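PDB 6IWR: N-acetylgalactosaminyltransferase 7 from Homo sapiens, which is a glycosyltransferase that pairs a GT-A family 2 domain with a ricin-type beta-trefoil lectin domain. Local coordinates for residues I513-T527 with I537-Y550. Sequence-based numbering, arbitrary orientation.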
# COMPACT_ATOMS: atom_id res chain seq x y z
N ILE A 513 -13.17 -20.08 10.31
CA ILE A 513 -14.60 -19.91 10.52
C ILE A 513 -14.90 -20.06 12.01
O ILE A 513 -14.46 -21.02 12.65
CB ILE A 513 -15.43 -20.90 9.69
CG1 ILE A 513 -16.87 -20.40 9.61
CG2 ILE A 513 -15.45 -22.24 10.33
CD1 ILE A 513 -17.74 -21.31 8.86
N ASN A 514 -15.68 -19.12 12.52
CA ASN A 514 -16.12 -18.96 13.89
C ASN A 514 -17.21 -19.95 14.27
O ASN A 514 -18.00 -20.38 13.43
CB ASN A 514 -16.74 -17.58 14.08
CG ASN A 514 -15.88 -16.69 14.83
OD1 ASN A 514 -14.90 -17.15 15.43
ND2 ASN A 514 -16.22 -15.41 14.85
N GLU A 515 -17.31 -20.20 15.57
CA GLU A 515 -18.58 -20.67 16.11
C GLU A 515 -19.67 -19.61 16.01
O GLU A 515 -20.85 -19.94 16.17
CB GLU A 515 -18.45 -21.10 17.56
CG GLU A 515 -17.76 -22.44 17.77
CD GLU A 515 -17.80 -22.87 19.23
OE1 GLU A 515 -18.20 -22.04 20.08
OE2 GLU A 515 -17.45 -24.04 19.51
N ALA A 516 -19.30 -18.35 15.77
CA ALA A 516 -20.29 -17.30 15.55
C ALA A 516 -20.66 -17.16 14.08
O ALA A 516 -21.38 -16.22 13.71
CB ALA A 516 -19.77 -15.96 16.08
N ASN A 517 -20.21 -18.08 13.24
CA ASN A 517 -20.53 -18.03 11.83
C ASN A 517 -19.79 -16.90 11.11
O ASN A 517 -20.28 -16.37 10.11
CB ASN A 517 -22.04 -17.92 11.65
CG ASN A 517 -22.78 -19.14 12.18
OD1 ASN A 517 -22.58 -20.24 11.69
ND2 ASN A 517 -23.64 -18.95 13.17
N GLN A 518 -18.62 -16.50 11.60
CA GLN A 518 -17.82 -15.49 10.92
C GLN A 518 -16.70 -16.16 10.15
O GLN A 518 -16.00 -17.03 10.68
CB GLN A 518 -17.28 -14.46 11.91
CG GLN A 518 -18.34 -13.83 12.84
CD GLN A 518 -17.77 -12.75 13.78
OE1 GLN A 518 -16.91 -13.03 14.62
NE2 GLN A 518 -18.27 -11.52 13.63
N LEU A 519 -16.55 -15.79 8.87
CA LEU A 519 -15.45 -16.24 8.03
C LEU A 519 -14.39 -15.15 8.02
O LEU A 519 -14.59 -14.09 7.42
CB LEU A 519 -15.94 -16.53 6.61
CG LEU A 519 -15.55 -17.86 5.95
CD1 LEU A 519 -15.77 -17.73 4.47
CD2 LEU A 519 -14.11 -18.26 6.26
N MET A 520 -13.25 -15.42 8.63
CA MET A 520 -12.26 -14.40 8.89
C MET A 520 -10.87 -14.65 8.35
O MET A 520 -10.39 -15.76 8.34
CB MET A 520 -12.19 -14.18 10.39
CG MET A 520 -13.45 -13.56 10.95
SD MET A 520 -13.55 -13.67 12.73
CE MET A 520 -12.46 -12.37 13.19
N GLN A 521 -10.23 -13.58 7.90
CA GLN A 521 -8.80 -13.54 7.66
C GLN A 521 -8.29 -12.38 8.49
O GLN A 521 -8.80 -11.29 8.38
CB GLN A 521 -8.49 -13.29 6.19
CG GLN A 521 -7.02 -13.15 5.85
CD GLN A 521 -6.75 -13.17 4.37
OE1 GLN A 521 -6.72 -12.15 3.73
NE2 GLN A 521 -6.54 -14.35 3.83
N TYR A 522 -7.29 -12.61 9.32
CA TYR A 522 -6.79 -11.54 10.17
C TYR A 522 -7.93 -10.97 11.03
O TYR A 522 -8.55 -11.68 11.79
CB TYR A 522 -6.08 -10.45 9.37
CG TYR A 522 -5.04 -10.95 8.41
CD1 TYR A 522 -4.00 -11.73 8.84
CD2 TYR A 522 -5.11 -10.63 7.08
CE1 TYR A 522 -3.05 -12.19 7.96
CE2 TYR A 522 -4.16 -11.08 6.20
CZ TYR A 522 -3.14 -11.86 6.64
OH TYR A 522 -2.20 -12.30 5.75
N ASP A 523 -8.13 -9.67 10.97
CA ASP A 523 -9.20 -9.02 11.69
C ASP A 523 -10.44 -8.81 10.82
O ASP A 523 -11.44 -8.30 11.29
CB ASP A 523 -8.70 -7.68 12.26
CG ASP A 523 -8.35 -6.69 11.18
OD1 ASP A 523 -7.59 -7.03 10.26
OD2 ASP A 523 -8.82 -5.55 11.24
N GLN A 524 -10.35 -9.20 9.56
CA GLN A 524 -11.45 -9.02 8.62
C GLN A 524 -12.40 -10.20 8.55
O GLN A 524 -12.07 -11.29 8.97
CB GLN A 524 -10.92 -8.71 7.23
CG GLN A 524 -9.83 -7.65 7.18
CD GLN A 524 -10.34 -6.29 6.79
OE1 GLN A 524 -10.60 -6.02 5.63
NE2 GLN A 524 -10.49 -5.43 7.76
N CYS A 525 -13.59 -9.95 8.03
CA CYS A 525 -14.58 -10.98 7.73
C CYS A 525 -15.03 -10.92 6.28
O CYS A 525 -14.99 -9.87 5.63
CB CYS A 525 -15.81 -10.85 8.63
SG CYS A 525 -15.43 -11.22 10.24
N LEU A 526 -15.42 -12.08 5.75
CA LEU A 526 -16.04 -12.15 4.44
C LEU A 526 -17.54 -11.96 4.62
O LEU A 526 -18.13 -12.43 5.60
CB LEU A 526 -15.78 -13.47 3.72
CG LEU A 526 -14.43 -14.19 3.67
CD1 LEU A 526 -13.99 -14.47 2.26
CD2 LEU A 526 -13.36 -13.42 4.38
N THR A 527 -18.15 -11.24 3.67
CA THR A 527 -19.59 -11.04 3.64
C THR A 527 -20.00 -10.91 2.18
O THR A 527 -19.19 -11.06 1.27
CB THR A 527 -20.02 -9.83 4.46
OG1 THR A 527 -21.39 -9.54 4.16
CG2 THR A 527 -19.18 -8.62 4.11
N ILE A 537 -14.28 -8.52 1.56
CA ILE A 537 -13.53 -8.57 2.82
C ILE A 537 -13.65 -7.20 3.48
O ILE A 537 -13.34 -6.18 2.84
CB ILE A 537 -12.05 -8.90 2.56
CG1 ILE A 537 -11.75 -10.35 2.81
CG2 ILE A 537 -11.17 -8.19 3.56
CD1 ILE A 537 -10.38 -10.49 3.45
N THR A 538 -14.07 -7.15 4.74
CA THR A 538 -14.15 -5.87 5.44
C THR A 538 -13.77 -6.03 6.89
O THR A 538 -13.61 -7.14 7.39
CB THR A 538 -15.54 -5.23 5.44
OG1 THR A 538 -16.44 -5.98 4.63
CG2 THR A 538 -15.46 -3.80 4.97
N HIS A 539 -13.73 -4.89 7.58
CA HIS A 539 -13.51 -4.91 9.01
C HIS A 539 -14.74 -5.46 9.73
O HIS A 539 -15.89 -5.24 9.34
CB HIS A 539 -13.18 -3.52 9.54
CG HIS A 539 -12.83 -3.52 10.99
ND1 HIS A 539 -13.56 -2.81 11.93
CD2 HIS A 539 -11.87 -4.18 11.68
CE1 HIS A 539 -13.04 -3.02 13.13
NE2 HIS A 539 -12.02 -3.85 13.01
N CYS A 540 -14.47 -6.15 10.84
CA CYS A 540 -15.38 -7.09 11.47
C CYS A 540 -15.60 -6.67 12.92
O CYS A 540 -14.67 -6.23 13.58
CB CYS A 540 -14.77 -8.50 11.38
SG CYS A 540 -16.07 -9.66 11.35
N ASN A 541 -16.84 -6.79 13.41
CA ASN A 541 -17.13 -6.55 14.83
C ASN A 541 -17.97 -7.70 15.38
O ASN A 541 -18.69 -8.37 14.64
CB ASN A 541 -17.88 -5.22 15.05
CG ASN A 541 -16.98 -3.99 14.88
OD1 ASN A 541 -15.77 -4.04 15.13
ND2 ASN A 541 -17.58 -2.87 14.45
N LEU A 542 -17.89 -7.90 16.69
CA LEU A 542 -18.28 -9.18 17.28
C LEU A 542 -19.56 -9.78 16.70
O LEU A 542 -19.67 -11.01 16.58
CB LEU A 542 -18.41 -9.05 18.80
CG LEU A 542 -17.63 -10.19 19.46
CD1 LEU A 542 -18.44 -10.72 20.63
CD2 LEU A 542 -17.31 -11.31 18.45
N ASN A 543 -20.53 -8.96 16.33
CA ASN A 543 -21.80 -9.53 15.88
C ASN A 543 -22.12 -9.16 14.45
O ASN A 543 -23.28 -9.18 14.03
CB ASN A 543 -22.91 -9.10 16.83
CG ASN A 543 -22.59 -9.47 18.25
OD1 ASN A 543 -22.87 -8.72 19.18
ND2 ASN A 543 -21.98 -10.64 18.42
N GLU A 544 -21.09 -8.86 13.67
CA GLU A 544 -21.24 -8.39 12.31
C GLU A 544 -20.87 -9.51 11.36
O GLU A 544 -19.87 -10.20 11.56
CB GLU A 544 -20.35 -7.16 12.08
CG GLU A 544 -21.15 -5.89 11.80
CD GLU A 544 -20.26 -4.65 11.70
OE1 GLU A 544 -19.12 -4.70 12.24
OE2 GLU A 544 -20.70 -3.65 11.08
N PHE A 545 -21.70 -9.71 10.34
CA PHE A 545 -21.43 -10.69 9.30
C PHE A 545 -21.36 -12.12 9.85
O PHE A 545 -20.58 -12.94 9.38
CB PHE A 545 -20.13 -10.33 8.58
CG PHE A 545 -20.03 -8.89 8.23
CD1 PHE A 545 -21.01 -8.28 7.49
CD2 PHE A 545 -18.94 -8.13 8.64
CE1 PHE A 545 -20.91 -6.95 7.16
CE2 PHE A 545 -18.83 -6.79 8.32
CZ PHE A 545 -19.82 -6.20 7.57
N LYS A 546 -22.17 -12.41 10.88
CA LYS A 546 -22.35 -13.78 11.37
C LYS A 546 -23.12 -14.59 10.33
O LYS A 546 -24.25 -14.99 10.59
CB LYS A 546 -23.08 -13.80 12.71
CG LYS A 546 -22.39 -13.04 13.84
CD LYS A 546 -23.41 -12.37 14.76
CE LYS A 546 -23.50 -13.02 16.13
NZ LYS A 546 -23.69 -14.50 16.04
N GLU A 547 -22.53 -14.85 9.17
CA GLU A 547 -23.40 -15.22 8.06
C GLU A 547 -22.92 -16.41 7.23
O GLU A 547 -23.37 -16.58 6.09
CB GLU A 547 -23.60 -13.98 7.17
CG GLU A 547 -22.32 -13.46 6.56
CD GLU A 547 -22.55 -12.28 5.64
OE1 GLU A 547 -22.88 -11.17 6.13
OE2 GLU A 547 -22.42 -12.46 4.41
N TRP A 548 -22.06 -17.28 7.77
CA TRP A 548 -21.57 -18.44 7.04
C TRP A 548 -21.71 -19.68 7.90
O TRP A 548 -21.54 -19.64 9.12
CB TRP A 548 -20.08 -18.28 6.62
CG TRP A 548 -19.81 -17.11 5.74
CD1 TRP A 548 -19.36 -15.88 6.14
CD2 TRP A 548 -20.00 -17.03 4.32
NE1 TRP A 548 -19.24 -15.04 5.05
CE2 TRP A 548 -19.63 -15.71 3.92
CE3 TRP A 548 -20.44 -17.94 3.34
CZ2 TRP A 548 -19.70 -15.28 2.59
CZ3 TRP A 548 -20.50 -17.51 2.01
CH2 TRP A 548 -20.13 -16.18 1.65
N GLN A 549 -22.05 -20.80 7.28
CA GLN A 549 -21.91 -22.07 7.95
C GLN A 549 -21.20 -23.04 7.02
O GLN A 549 -21.46 -23.06 5.82
CB GLN A 549 -23.27 -22.62 8.39
CG GLN A 549 -24.06 -23.36 7.36
CD GLN A 549 -25.19 -24.12 8.01
OE1 GLN A 549 -25.11 -24.49 9.18
NE2 GLN A 549 -26.26 -24.35 7.26
N TYR A 550 -20.26 -23.79 7.59
CA TYR A 550 -19.34 -24.64 6.86
C TYR A 550 -19.61 -26.08 7.25
O TYR A 550 -19.35 -26.47 8.39
CB TYR A 550 -17.88 -24.28 7.17
CG TYR A 550 -16.86 -25.31 6.72
CD1 TYR A 550 -16.87 -25.82 5.42
CD2 TYR A 550 -15.88 -25.78 7.60
CE1 TYR A 550 -15.94 -26.78 4.99
CE2 TYR A 550 -14.93 -26.72 7.19
CZ TYR A 550 -14.97 -27.22 5.88
OH TYR A 550 -14.05 -28.15 5.48
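The indole of Trp548 reaches back to a strand carbonyl: its NE1 donates to Leu526 O at 2.9 Å, nearly straight at 164°. Leu526 O lies in the ring plane, at its edge, yet NE1 stands well above the carbonyl plane, 68° out of it. Leu519 CD1 covers one indole face, 4.2 Å from the centroid of the five-membered ring of Trp548, a CH-pi contact. Trp548 N also donates to the carbonyl O of Asn517, the last residue of the type I turn 514-517. In the hairpin 524-539, Cys525 and Thr538 form an antiparallel hydrogen-bonded pair, and the disulfide Cys525 SG–Cys540 SG links strand 524-529 to the residue just past strand 534-539. The extended Gln518 chain carries NE2 to Glu544 O, 2.9 Å away and near the amide plane, inside the loop 540-547. Thr527 presents two groups: CG2 sits over a face of the Phe545 ring, while OG1, anti to the backbone N (chi1 168°), meets Glu547 OE1 at 3.0 Å from above the carboxylate plane. Glu547 OE2 is bound by His559. Within this beta-trefoil lectin domain, one covalent link and bonds accepted by the backbone carbonyls of Asn517, Leu526 and Glu544 therefore join 540-548 to the hairpin and to the turn before it.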